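Side-chain contacts in thiosulfate sulfurtransferase YnjE (Escherichia coli, PDB 2WLR), which catalyses the transfer of sulfur from thiosulfate to cyanide, giving thiocyanate and sulfite, by way of a cysteine persulfide intermediate: residues H284-S289 with A352-P357; L274-A279 with W393-S398; S164-A169 with Q239-A244; H132-G137 with G146-I151. All coordinates share one frame; numbering follows the deposited sequence.

Contact 1 (H284-S289 with A352-P357); sequences HRQDAS and AWNIKP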
loop_
_atom_site.group_PDB
_atom_site.type_symbol
_atom_site.label_atom_id
_atom_site.label_comp_id
_atom_site.label_asym_id
_atom_site.label_seq_id
_atom_site.Cartn_x
_atom_site.Cartn_y
_atom_site.Cartn_z
ATOM N N HIS A 284 -20.814 12.409 -8.920
ATOM C CA HIS A 284 -21.886 12.111 -9.877
ATOM C C HIS A 284 -21.388 11.952 -11.294
ATOM O O HIS A 284 -22.009 12.439 -12.245
ATOM C CB HIS A 284 -22.984 13.171 -9.742
ATOM C CG HIS A 284 -23.389 13.391 -8.324
ATOM N ND1 HIS A 284 -23.187 14.585 -7.671
ATOM C CD2 HIS A 284 -23.890 12.537 -7.401
ATOM C CE1 HIS A 284 -23.591 14.469 -6.417
ATOM N NE2 HIS A 284 -24.023 13.238 -6.230
ATOM N N ARG A 285 -20.273 11.239 -11.449
ATOM C CA ARG A 285 -19.658 11.030 -12.754
ATOM C C ARG A 285 -19.261 9.582 -12.927
ATOM O O ARG A 285 -19.019 8.873 -11.942
ATOM C CB ARG A 285 -18.417 11.887 -12.895
ATOM C CG ARG A 285 -18.724 13.389 -13.032
ATOM C CD ARG A 285 -17.484 14.265 -12.859
ATOM N NE ARG A 285 -16.515 14.055 -13.926
ATOM C CZ ARG A 285 -15.313 14.618 -13.958
ATOM N NH1 ARG A 285 -14.955 15.444 -12.987
ATOM N NH2 ARG A 285 -14.469 14.354 -14.945
ATOM N N GLN A 286 -19.148 9.172 -14.178
ATOM C CA GLN A 286 -18.634 7.851 -14.518
ATOM C C GLN A 286 -17.143 7.893 -14.855
ATOM O O GLN A 286 -16.453 6.858 -14.800
ATOM C CB GLN A 286 -19.450 7.246 -15.662
ATOM C CG GLN A 286 -20.926 7.090 -15.308
ATOM C CD GLN A 286 -21.159 6.145 -14.131
ATOM O OE1 GLN A 286 -20.572 5.052 -14.068
ATOM N NE2 GLN A 286 -22.009 6.563 -13.190
ATOM N N ASP A 287 -16.630 9.071 -15.209
ATOM C CA ASP A 287 -15.220 9.250 -15.525
ATOM C C ASP A 287 -14.386 9.802 -14.351
ATOM O O ASP A 287 -13.211 10.171 -14.530
ATOM C CB ASP A 287 -15.040 10.127 -16.788
ATOM C CG ASP A 287 -15.484 11.566 -16.586
ATOM O OD1 ASP A 287 -16.336 11.817 -15.725
ATOM O OD2 ASP A 287 -14.985 12.458 -17.310
ATOM N N ALA A 288 -14.992 9.833 -13.167
ATOM C CA ALA A 288 -14.310 10.275 -11.960
ATOM C C ALA A 288 -14.973 9.660 -10.751
ATOM O O ALA A 288 -16.170 9.368 -10.762
ATOM C CB ALA A 288 -14.328 11.823 -11.860
ATOM N N SER A 289 -14.182 9.458 -9.694
ATOM C CA SER A 289 -14.678 8.987 -8.410
ATOM C C SER A 289 -14.031 9.749 -7.284
ATOM O O SER A 289 -12.813 9.948 -7.311
ATOM C CB SER A 289 -14.339 7.511 -8.217
ATOM O OG SER A 289 -15.143 6.676 -9.049
ATOM N N ALA A 352 -16.073 -3.067 -7.775
ATOM C CA ALA A 352 -17.423 -3.338 -7.225
ATOM C C ALA A 352 -18.173 -2.067 -6.817
ATOM O O ALA A 352 -19.422 -2.046 -6.785
ATOM C CB ALA A 352 -17.357 -4.326 -6.073
ATOM N N TRP A 353 -17.435 -1.015 -6.472
ATOM C CA TRP A 353 -18.028 0.290 -6.142
ATOM C C TRP A 353 -17.871 1.333 -7.268
ATOM O O TRP A 353 -17.979 2.538 -7.031
ATOM C CB TRP A 353 -17.447 0.788 -4.818
ATOM C CG TRP A 353 -18.196 0.331 -3.672
ATOM C CD1 TRP A 353 -18.029 -0.842 -2.985
ATOM C CD2 TRP A 353 -19.266 1.023 -3.031
ATOM N NE1 TRP A 353 -18.914 -0.901 -1.943
ATOM C CE2 TRP A 353 -19.704 0.216 -1.955
ATOM C CE3 TRP A 353 -19.904 2.243 -3.262
ATOM C CZ2 TRP A 353 -20.742 0.613 -1.101
ATOM C CZ3 TRP A 353 -20.942 2.628 -2.406
ATOM C CH2 TRP A 353 -21.344 1.810 -1.349
ATOM N N ASN A 354 -17.643 0.867 -8.487
ATOM C CA ASN A 354 -17.496 1.726 -9.654
ATOM C C ASN A 354 -16.306 2.691 -9.580
ATOM O O ASN A 354 -16.336 3.812 -10.105
ATOM C CB ASN A 354 -18.814 2.487 -9.926
ATOM C CG ASN A 354 -18.911 2.975 -11.352
ATOM O OD1 ASN A 354 -18.316 2.410 -12.257
ATOM N ND2 ASN A 354 -19.661 4.072 -11.556
ATOM N N ILE A 355 -15.230 2.208 -8.973
ATOM C CA ILE A 355 -13.950 2.916 -8.926
ATOM C C ILE A 355 -12.963 2.185 -9.851
ATOM O O ILE A 355 -12.688 1.011 -9.657
ATOM C CB ILE A 355 -13.412 2.923 -7.515
ATOM C CG1 ILE A 355 -14.384 3.593 -6.536
ATOM C CG2 ILE A 355 -12.007 3.581 -7.448
ATOM C CD1 ILE A 355 -14.207 3.167 -5.067
ATOM N N LYS A 356 -12.470 2.873 -10.867
ATOM C CA LYS A 356 -11.826 2.231 -11.995
ATOM C C LYS A 356 -10.623 3.051 -12.453
ATOM O O LYS A 356 -10.637 4.269 -12.313
ATOM C CB LYS A 356 -12.849 2.092 -13.133
ATOM C CG LYS A 356 -14.075 1.269 -12.784
ATOM C CD LYS A 356 -15.102 1.212 -13.905
ATOM C CE LYS A 356 -16.243 0.281 -13.500
ATOM N NZ LYS A 356 -17.326 0.247 -14.536
ATOM N N PRO A 357 -9.569 2.390 -12.972
ATOM C CA PRO A 357 -8.305 3.065 -13.213
ATOM C C PRO A 357 -8.361 4.162 -14.282
ATOM O O PRO A 357 -7.547 5.068 -14.287
ATOM C CB PRO A 357 -7.366 1.934 -13.663
ATOM C CG PRO A 357 -8.214 0.782 -13.967
ATOM C CD PRO A 357 -9.498 0.943 -13.246
#
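Gln286 and Asn354 meet amide to amide, and one hydrogen bond carries their contact: Asn354 ND2 donates to Gln286 OE1 over 2.8 Å, fairly straight at 159° at the hydrogen. The acceptor lies close to the amide plane of Asn354, whereas the donor stands 32° out of the carbonyl plane of Gln286. The glutamine chain bends at chi2, and the side chains cross at about a right angle, yet their amide planes lie only 22° apart. Asparagine suits its place twice over, since it tolerates the positive phi of the C-prime residue in the Schellman motif that ends helix 343-351 and still offers an N-H to the facing loop. An alanine here would probably leave Gln286 OE1 without this donor and the glutamine amide freer to turn.

Ser289 packs closely: its OG lies 3.3 Å from Asn354 O and 4.0 Å from Ile355 CG1, and the small side chain lets the loop come close to the strand; its hydroxyl is hydrogen-bonded to Gln359 and Arg319.

Within 284-289 a salt bridge links Arg285 and Asp287: Arg285 NE reaches Asp287 OD1 at 2.9 Å, while NH2 donates to OD2.

The contact joins the start of strand 288-292 to the loop between helix 343-351 and strand 360-363, its neighbour in the parallel sheet, and Arg319 of strand 319-320 packs against Gln286, Asn354 and Ile355.

Contact 2 (L274-A279 with W393-S398); sequences LDMEQA and WYEWSS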
loop_
_atom_site.group_PDB
_atom_site.type_symbol
_atom_site.label_atom_id
_atom_site.label_comp_id
_atom_site.label_asym_id
_atom_site.label_seq_id
_atom_site.Cartn_x
_atom_site.Cartn_y
_atom_site.Cartn_z
ATOM N N LEU A 274 -6.168 17.618 -4.046
ATOM C CA LEU A 274 -7.357 18.371 -4.394
ATOM C C LEU A 274 -7.863 19.157 -3.218
ATOM O O LEU A 274 -7.754 18.738 -2.059
ATOM C CB LEU A 274 -8.480 17.471 -4.889
ATOM C CG LEU A 274 -8.224 16.592 -6.082
ATOM C CD1 LEU A 274 -9.573 16.024 -6.544
ATOM C CD2 LEU A 274 -7.560 17.305 -7.252
ATOM N N ASP A 275 -8.446 20.309 -3.541
ATOM C CA ASP A 275 -9.191 21.084 -2.585
ATOM C C ASP A 275 -10.685 20.716 -2.644
ATOM O O ASP A 275 -11.100 19.885 -3.441
ATOM C CB ASP A 275 -8.947 22.592 -2.786
ATOM C CG ASP A 275 -9.590 23.171 -4.039
ATOM O OD1 ASP A 275 -10.508 22.583 -4.662
ATOM O OD2 ASP A 275 -9.166 24.305 -4.392
HETATM N N MSE A 276 -11.486 21.358 -1.792
HETATM C CA MSE A 276 -12.886 20.963 -1.670
HETATM C C MSE A 276 -13.688 21.109 -2.946
HETATM O O MSE A 276 -14.488 20.240 -3.279
HETATM C CB MSE A 276 -13.564 21.741 -0.565
HETATM C CG MSE A 276 -15.002 21.319 -0.331
HETATM SE SE MSE A 276 -15.625 21.913 1.408
HETATM C CE MSE A 276 -15.383 23.813 1.092
ATOM N N GLU A 277 -13.491 22.207 -3.661
ATOM C CA GLU A 277 -14.253 22.434 -4.893
ATOM C C GLU A 277 -13.853 21.493 -6.031
ATOM O O GLU A 277 -14.697 21.011 -6.792
ATOM C CB GLU A 277 -14.160 23.904 -5.292
ATOM C CG GLU A 277 -14.852 24.824 -4.285
ATOM C CD GLU A 277 -16.273 24.379 -3.920
ATOM O OE1 GLU A 277 -17.092 24.102 -4.834
ATOM O OE2 GLU A 277 -16.571 24.276 -2.708
ATOM N N GLN A 278 -12.572 21.165 -6.103
ATOM C CA GLN A 278 -12.101 20.174 -7.069
ATOM C C GLN A 278 -12.682 18.792 -6.742
ATOM O O GLN A 278 -13.127 18.069 -7.635
ATOM C CB GLN A 278 -10.576 20.101 -7.072
ATOM C CG GLN A 278 -9.892 21.325 -7.636
ATOM C CD GLN A 278 -8.405 21.280 -7.395
ATOM O OE1 GLN A 278 -7.945 21.081 -6.277
ATOM N NE2 GLN A 278 -7.651 21.442 -8.447
ATOM N N ALA A 279 -12.700 18.439 -5.463
ATOM C CA ALA A 279 -13.261 17.161 -5.045
ATOM C C ALA A 279 -14.750 17.077 -5.384
ATOM O O ALA A 279 -15.218 16.068 -5.919
ATOM C CB ALA A 279 -13.038 16.952 -3.553
ATOM N N TRP A 393 -13.569 14.489 5.243
ATOM C CA TRP A 393 -14.833 14.649 5.937
ATOM C C TRP A 393 -14.754 15.801 6.934
ATOM O O TRP A 393 -15.733 16.508 7.154
ATOM C CB TRP A 393 -15.218 13.342 6.627
ATOM C CG TRP A 393 -16.412 13.502 7.524
ATOM C CD1 TRP A 393 -16.430 13.419 8.873
ATOM C CD2 TRP A 393 -17.762 13.717 7.102
ATOM N NE1 TRP A 393 -17.723 13.607 9.339
ATOM C CE2 TRP A 393 -18.551 13.798 8.270
ATOM C CE3 TRP A 393 -18.364 13.893 5.864
ATOM C CZ2 TRP A 393 -19.940 14.039 8.219
ATOM C CZ3 TRP A 393 -19.721 14.136 5.800
ATOM C CH2 TRP A 393 -20.497 14.188 6.980
ATOM N N TYR A 394 -13.597 16.027 7.531
ATOM C CA TYR A 394 -13.459 17.151 8.465
ATOM C C TYR A 394 -13.770 18.491 7.832
ATOM O O TYR A 394 -14.499 19.302 8.393
ATOM C CB TYR A 394 -12.032 17.188 9.056
ATOM C CG TYR A 394 -11.806 17.991 10.329
ATOM C CD1 TYR A 394 -12.859 18.358 11.179
ATOM C CD2 TYR A 394 -10.525 18.332 10.726
ATOM C CE1 TYR A 394 -12.621 19.086 12.347
ATOM C CE2 TYR A 394 -10.285 19.052 11.880
ATOM C CZ TYR A 394 -11.335 19.403 12.702
ATOM O OH TYR A 394 -11.033 20.112 13.850
ATOM N N GLU A 395 -13.223 18.740 6.655
ATOM C CA GLU A 395 -13.513 19.965 5.952
ATOM C C GLU A 395 -14.942 19.970 5.430
ATOM O O GLU A 395 -15.676 20.959 5.641
ATOM C CB GLU A 395 -12.521 20.170 4.818
ATOM C CG GLU A 395 -12.691 21.534 4.152
ATOM C CD GLU A 395 -11.881 21.719 2.913
ATOM O OE1 GLU A 395 -11.635 20.741 2.160
ATOM O OE2 GLU A 395 -11.531 22.892 2.685
ATOM N N TRP A 396 -15.339 18.910 4.736
ATOM C CA TRP A 396 -16.640 18.871 4.054
ATOM C C TRP A 396 -17.742 19.183 5.041
ATOM O O TRP A 396 -18.582 20.065 4.793
ATOM C CB TRP A 396 -16.863 17.497 3.439
ATOM C CG TRP A 396 -18.071 17.379 2.589
ATOM C CD1 TRP A 396 -19.286 16.919 2.961
ATOM C CD2 TRP A 396 -18.145 17.648 1.198
ATOM N NE1 TRP A 396 -20.128 16.902 1.900
ATOM C CE2 TRP A 396 -19.469 17.350 0.789
ATOM C CE3 TRP A 396 -17.236 18.130 0.246
ATOM C CZ2 TRP A 396 -19.899 17.514 -0.520
ATOM C CZ3 TRP A 396 -17.673 18.292 -1.057
ATOM C CH2 TRP A 396 -18.992 17.980 -1.428
ATOM N N SER A 397 -17.718 18.512 6.177
ATOM C CA SER A 397 -18.798 18.597 7.148
ATOM C C SER A 397 -18.704 19.835 8.035
ATOM O O SER A 397 -19.604 20.080 8.847
ATOM C CB SER A 397 -18.866 17.304 7.984
ATOM O OG SER A 397 -17.754 17.128 8.852
ATOM N N SER A 398 -17.643 20.622 7.884
ATOM C CA SER A 398 -17.518 21.900 8.606
ATOM C C SER A 398 -18.551 22.906 8.093
ATOM O O SER A 398 -18.898 23.859 8.806
ATOM C CB SER A 398 -16.094 22.473 8.516
ATOM O OG SER A 398 -15.829 22.999 7.236
HETATM O O HOH W 1 -10.501 23.285 0.242
#
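Met276, a selenomethionine in this crystal, and Trp396 mark the nearest backbone approach, their CA atoms 7.2 Å apart, where the first turn of helix 276-280 faces the last turn of helix 392-396. Asp275 is the N-cap of the first helix and forms a capping box with Gln278: Gln278 N donates to Asp275 OD1 and Asp275 N to Gln278 OE1, both at 2.9 Å.

The long, flexible chain of Met276 fills the space between the helices. With its CG anti to the backbone N (chi1 -177°), it runs out between Glu395 and Trp396. Met276 CG comes obliquely to the indole, 3.9 Å from Trp396 CE3, and the selenium lies 5.3 Å from the centroid of the six-membered ring, a Met-aromatic contact 51° off the normal. Nearer the backbone, Met276 CB lies 3.5 Å from Glu395 OE1.

One water completes the join, accepting from Met276 N at 3.0 Å and donating to Glu395 OE2 at 2.7 Å. Glu395 OE1 is engaged by the Tyr389 hydroxyl, and Trp396 NE1 by Pro403 O.

Chemically, CG meets the indole while CB and the selenium lie against Glu395, whose water-linked carboxylate would probably be steadied by the N-terminal end of helix 276-280.

Contact 3 (S164-A169 with Q239-A244); sequences SHIPGA and QTWSDA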
loop_
_atom_site.group_PDB
_atom_site.type_symbol
_atom_site.label_atom_id
_atom_site.label_comp_id
_atom_site.label_asym_id
_atom_site.label_seq_id
_atom_site.Cartn_x
_atom_site.Cartn_y
_atom_site.Cartn_z
ATOM N N SER A 164 14.225 1.492 19.155
ATOM C CA SER A 164 14.726 0.762 17.988
ATOM C C SER A 164 14.219 1.433 16.710
ATOM O O SER A 164 13.065 1.813 16.627
ATOM C CB SER A 164 14.224 -0.683 18.007
ATOM O OG SER A 164 15.017 -1.478 17.162
ATOM N N HIS A 165 15.106 1.578 15.737
ATOM C CA HIS A 165 14.771 2.039 14.386
ATOM C C HIS A 165 15.686 1.406 13.361
ATOM O O HIS A 165 16.685 0.731 13.700
ATOM C CB HIS A 165 14.765 3.570 14.257
ATOM C CG HIS A 165 15.993 4.253 14.772
ATOM N ND1 HIS A 165 17.123 4.458 14.013
ATOM C CD2 HIS A 165 16.213 4.874 15.951
ATOM C CE1 HIS A 165 18.026 5.099 14.751
ATOM N NE2 HIS A 165 17.488 5.373 15.918
ATOM N N ILE A 166 15.349 1.615 12.097
ATOM C CA ILE A 166 16.144 1.063 11.001
ATOM C C ILE A 166 17.481 1.813 10.961
ATOM O O ILE A 166 17.505 3.025 11.101
ATOM C CB ILE A 166 15.364 1.153 9.682
ATOM C CG1 ILE A 166 14.182 0.209 9.745
ATOM C CG2 ILE A 166 16.265 0.841 8.471
ATOM C CD1 ILE A 166 13.308 0.274 8.505
ATOM N N PRO A 167 18.592 1.079 10.811
ATOM C CA PRO A 167 19.892 1.764 10.836
ATOM C C PRO A 167 19.978 2.857 9.797
ATOM O O PRO A 167 19.591 2.637 8.652
ATOM C CB PRO A 167 20.870 0.641 10.528
ATOM C CG PRO A 167 20.185 -0.592 11.070
ATOM C CD PRO A 167 18.752 -0.387 10.732
ATOM N N GLY A 168 20.451 4.032 10.205
ATOM C CA GLY A 168 20.624 5.149 9.276
ATOM C C GLY A 168 19.338 5.933 9.013
ATOM O O GLY A 168 19.352 6.905 8.255
ATOM N N ALA A 169 18.245 5.557 9.681
ATOM C CA ALA A 169 16.970 6.250 9.488
ATOM C C ALA A 169 16.887 7.540 10.290
ATOM O O ALA A 169 17.267 7.589 11.466
ATOM C CB ALA A 169 15.801 5.342 9.866
ATOM N N GLN A 239 7.193 -3.311 11.257
ATOM C CA GLN A 239 7.056 -4.675 11.766
ATOM C C GLN A 239 7.750 -5.673 10.850
ATOM O O GLN A 239 8.255 -6.697 11.315
ATOM C CB GLN A 239 5.597 -5.045 11.972
ATOM C CG GLN A 239 5.411 -6.290 12.864
ATOM C CD GLN A 239 6.108 -6.160 14.199
ATOM O OE1 GLN A 239 6.051 -5.110 14.847
ATOM N NE2 GLN A 239 6.775 -7.231 14.625
ATOM N N THR A 240 7.768 -5.415 9.547
ATOM C CA THR A 240 8.452 -6.321 8.626
ATOM C C THR A 240 9.979 -6.337 8.854
ATOM O O THR A 240 10.619 -7.376 8.676
ATOM C CB THR A 240 8.157 -6.024 7.124
ATOM O OG1 THR A 240 8.729 -4.774 6.703
ATOM C CG2 THR A 240 6.640 -6.103 6.807
ATOM N N TRP A 241 10.563 -5.195 9.169
ATOM C CA TRP A 241 11.975 -5.122 9.548
ATOM C C TRP A 241 12.247 -5.887 10.830
ATOM O O TRP A 241 13.201 -6.666 10.903
ATOM C CB TRP A 241 12.411 -3.665 9.709
ATOM C CG TRP A 241 13.905 -3.523 9.898
ATOM C CD1 TRP A 241 14.593 -3.551 11.062
ATOM C CD2 TRP A 241 14.862 -3.291 8.869
ATOM N NE1 TRP A 241 15.911 -3.379 10.835
ATOM C CE2 TRP A 241 16.124 -3.187 9.491
ATOM C CE3 TRP A 241 14.790 -3.139 7.481
ATOM C CZ2 TRP A 241 17.287 -2.997 8.772
ATOM C CZ3 TRP A 241 15.924 -2.940 6.786
ATOM C CH2 TRP A 241 17.176 -2.848 7.424
ATOM N N SER A 242 11.397 -5.666 11.818
ATOM C CA SER A 242 11.508 -6.328 13.122
ATOM C C SER A 242 11.432 -7.848 12.951
ATOM O O SER A 242 12.299 -8.599 13.448
ATOM C CB SER A 242 10.402 -5.826 14.052
ATOM O OG SER A 242 10.523 -6.384 15.363
ATOM N N ASP A 243 10.422 -8.298 12.214
ATOM C CA ASP A 243 10.225 -9.722 11.974
ATOM C C ASP A 243 11.334 -10.363 11.126
ATOM O O ASP A 243 11.572 -11.569 11.233
ATOM C CB ASP A 243 8.850 -9.962 11.361
ATOM C CG ASP A 243 7.706 -9.699 12.360
ATOM O OD1 ASP A 243 7.979 -9.330 13.513
ATOM O OD2 ASP A 243 6.534 -9.869 11.988
ATOM N N ALA A 244 12.030 -9.580 10.307
ATOM C CA ALA A 244 13.162 -10.086 9.520
ATOM C C ALA A 244 14.422 -10.307 10.345
ATOM O O ALA A 244 15.367 -10.910 9.850
ATOM C CB ALA A 244 13.456 -9.151 8.324
#
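Ile166 lies over a face of the Trp241 indole, in a rhodanese-like domain where the loop leading into strand 170-173 packs on helix 238-243. The loop makes a type II beta turn from Ile166 to Ala169, with Gly168 at the position of positive phi, which a residue without a side chain adopts easily.

The main interaction is CH-pi. Ile166 CG1 sits 3.7 Å from the centroid of the five-membered ring, only 13° off the normal. CD1 reaches toward the six-membered ring, 3.9 Å from Trp241 CE3, and CG2 approaches CH2 at the far end, and the branched isoleucine thereby spreads over both rings. The tryptophan's CG is anti to its backbone N (chi1 -171°), which throws the indole out from the helix toward the loop.

Apolar packing adds Pro167, whose CD approaches Trp241 CZ2 obliquely at 3.6 Å; its rigid ring also suits the second position of the turn. An alanine in place of Trp241 would probably open a gap under Ile166 and Pro167 and leave Pro247 O without the indole N-H that it now accepts. Gln135 and His132 of helix 128-135 pack on the same indole.

Within the loop, two hydrogen bonds meet at one carbonyl: Ile166 O accepts from Ala169 N at 3.0 Å, closing the turn, and from His165 ND1 at 3.3 Å, the two donors arriving from opposite faces of the carbonyl plane.

Contact 4 (H132-G137 with G146-I151); sequences HDLQQG and GDWKVI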
loop_
_atom_site.group_PDB
_atom_site.type_symbol
_atom_site.label_atom_id
_atom_site.label_comp_id
_atom_site.label_asym_id
_atom_site.label_seq_id
_atom_site.Cartn_x
_atom_site.Cartn_y
_atom_site.Cartn_z
ATOM N N HIS A 132 18.160 -3.263 3.577
ATOM C CA HIS A 132 19.395 -3.622 4.257
ATOM C C HIS A 132 20.543 -3.701 3.239
ATOM O O HIS A 132 21.614 -3.117 3.459
ATOM C CB HIS A 132 19.213 -4.914 5.024
ATOM C CG HIS A 132 20.449 -5.365 5.714
ATOM N ND1 HIS A 132 21.026 -4.664 6.750
ATOM C CD2 HIS A 132 21.232 -6.444 5.500
ATOM C CE1 HIS A 132 22.111 -5.302 7.152
ATOM N NE2 HIS A 132 22.269 -6.376 6.401
ATOM N N ASP A 133 20.332 -4.400 2.142
ATOM C CA ASP A 133 21.373 -4.506 1.106
ATOM C C ASP A 133 21.783 -3.130 0.589
ATOM O O ASP A 133 22.988 -2.873 0.418
ATOM C CB ASP A 133 20.925 -5.388 -0.075
ATOM C CG ASP A 133 20.779 -6.858 0.290
ATOM O OD1 ASP A 133 21.318 -7.293 1.316
ATOM O OD2 ASP A 133 20.088 -7.578 -0.465
ATOM N N LEU A 134 20.826 -2.242 0.336
ATOM C CA LEU A 134 21.133 -0.873 -0.085
ATOM C C LEU A 134 22.049 -0.202 0.926
ATOM O O LEU A 134 23.081 0.352 0.570
ATOM C CB LEU A 134 19.858 -0.058 -0.233
ATOM C CG LEU A 134 20.019 1.407 -0.640
ATOM C CD1 LEU A 134 20.469 1.503 -2.059
ATOM C CD2 LEU A 134 18.726 2.181 -0.394
ATOM N N GLN A 135 21.678 -0.274 2.201
ATOM C CA GLN A 135 22.456 0.359 3.269
ATOM C C GLN A 135 23.862 -0.186 3.383
ATOM O O GLN A 135 24.789 0.507 3.850
ATOM C CB GLN A 135 21.759 0.162 4.613
ATOM C CG GLN A 135 20.456 0.878 4.749
ATOM C CD GLN A 135 19.681 0.506 6.026
ATOM O OE1 GLN A 135 19.924 -0.524 6.662
ATOM N NE2 GLN A 135 18.728 1.350 6.387
ATOM N N GLN A 136 24.041 -1.433 2.970
ATOM C CA GLN A 136 25.311 -2.127 3.116
ATOM C C GLN A 136 26.210 -1.919 1.898
ATOM O O GLN A 136 27.320 -2.452 1.839
ATOM C CB GLN A 136 25.065 -3.608 3.395
ATOM C CG GLN A 136 24.559 -3.870 4.802
ATOM C CD GLN A 136 25.583 -3.472 5.846
ATOM O OE1 GLN A 136 25.397 -2.501 6.586
ATOM N NE2 GLN A 136 26.687 -4.194 5.885
ATOM N N GLY A 137 25.737 -1.116 0.950
ATOM C CA GLY A 137 26.479 -0.771 -0.257
ATOM C C GLY A 137 26.445 -1.821 -1.349
ATOM O O GLY A 137 27.274 -1.799 -2.250
ATOM N N GLY A 146 20.645 8.466 -7.223
ATOM C CA GLY A 146 21.727 9.143 -6.528
ATOM C C GLY A 146 21.599 9.075 -5.024
ATOM O O GLY A 146 21.608 7.995 -4.449
ATOM N N ASP A 147 21.482 10.234 -4.378
ATOM C CA ASP A 147 21.355 10.312 -2.938
ATOM C C ASP A 147 20.020 9.712 -2.472
ATOM O O ASP A 147 19.009 9.814 -3.166
ATOM C CB ASP A 147 21.432 11.781 -2.487
ATOM C CG ASP A 147 22.820 12.390 -2.661
ATOM O OD1 ASP A 147 23.817 11.641 -2.688
ATOM O OD2 ASP A 147 22.894 13.634 -2.738
ATOM N N TRP A 148 20.052 9.099 -1.301
ATOM C CA TRP A 148 18.856 8.534 -0.689
ATOM C C TRP A 148 18.842 8.741 0.823
ATOM O O TRP A 148 19.878 8.871 1.494
ATOM C CB TRP A 148 18.687 7.043 -1.074
ATOM C CG TRP A 148 19.865 6.136 -0.742
ATOM C CD1 TRP A 148 20.914 5.806 -1.569
ATOM C CD2 TRP A 148 20.083 5.426 0.471
ATOM N NE1 TRP A 148 21.778 4.980 -0.926
ATOM C CE2 TRP A 148 21.296 4.716 0.329
ATOM C CE3 TRP A 148 19.392 5.340 1.671
ATOM C CZ2 TRP A 148 21.829 3.931 1.353
ATOM C CZ3 TRP A 148 19.915 4.564 2.688
ATOM C CH2 TRP A 148 21.127 3.869 2.526
ATOM N N LYS A 149 17.626 8.771 1.361
ATOM C CA LYS A 149 17.359 8.904 2.765
ATOM C C LYS A 149 16.330 7.845 3.150
ATOM O O LYS A 149 15.388 7.594 2.365
ATOM C CB LYS A 149 16.770 10.288 3.062
ATOM C CG LYS A 149 17.605 11.479 2.658
ATOM C CD LYS A 149 18.859 11.564 3.510
ATOM C CE LYS A 149 19.386 13.009 3.673
ATOM N NZ LYS A 149 20.501 13.269 2.752
ATOM N N VAL A 150 16.476 7.282 4.337
ATOM C CA VAL A 150 15.470 6.442 4.979
ATOM C C VAL A 150 14.930 7.183 6.189
ATOM O O VAL A 150 15.693 7.724 6.979
ATOM C CB VAL A 150 16.028 5.094 5.396
ATOM C CG1 VAL A 150 14.951 4.253 6.088
ATOM C CG2 VAL A 150 16.565 4.355 4.173
ATOM N N ILE A 151 13.617 7.257 6.315
ATOM C CA ILE A 151 12.980 8.085 7.321
ATOM C C ILE A 151 11.801 7.376 7.927
ATOM O O ILE A 151 10.892 6.933 7.192
ATOM C CB ILE A 151 12.487 9.411 6.714
ATOM C CG1 ILE A 151 13.606 10.118 5.919
ATOM C CG2 ILE A 151 11.997 10.346 7.804
ATOM C CD1 ILE A 151 13.284 11.513 5.488
#
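Trp148 holds its CG between the backbone N and the carbonyl carbon (chi1 56°), the crowded position, while Leu134 sets CG anti to its own N; these torsions turn the indole and the isobutyl group toward each other. The setting is the alpha/beta rhodanese-like domain, where helix 128-135 packs against strand 148-154 of the parallel sheet. The helix ends in a Schellman motif with Gly137 at its positive phi, a conformation easy for a residue with no side chain.

Leu134 reaches Trp148 from the opposite direction and covers one face of the indole. Its CD2 stands 3.6 Å from the centroid of the six-membered ring, 12° off the normal, a CH-pi contact nearly centred on that ring. CG lies 3.7 Å from Trp148 CE2, and CD1 extends toward NE1, so the forked leucine spreads over both rings of the indole. Ile207 of strand 205-209 and Pro144 add further apolar cover to Leu134.

Gln135 crosses the indole at about a right angle, its CG 3.8 Å from Trp148 CH2 on an oblique approach. Its amide plane is 22° from the ring plane. A glutamine fits a partly exposed place here, since its methylenes serve the apolar contact while the amide lies beyond them. Farther along the strand, Val150 points its CB toward the helix, and its CG2 lies 4.3 Å from Gln135 NE2.

The four contacts fall into two pairs in two rhodanese-like domains of one chain. Along the sequence contact 4 comes first, then contact 3, and then contact 1 nested within the loop that contact 2 closes. Contacts 3 and 4 have centres 13 Å apart and touch, with Gln135 NE2 2.7 Å from Pro167 O, so helix 128-135, helix 238-243 and the loop before strand 170-173 pack together beside one parallel sheet. Contacts 1 and 2, 18 Å apart between centres, do not touch but share the domain that carries the catalytic Cys365. Between the pairs, centres lie about 36 to 38 Å apart, as expected of separately packed domains.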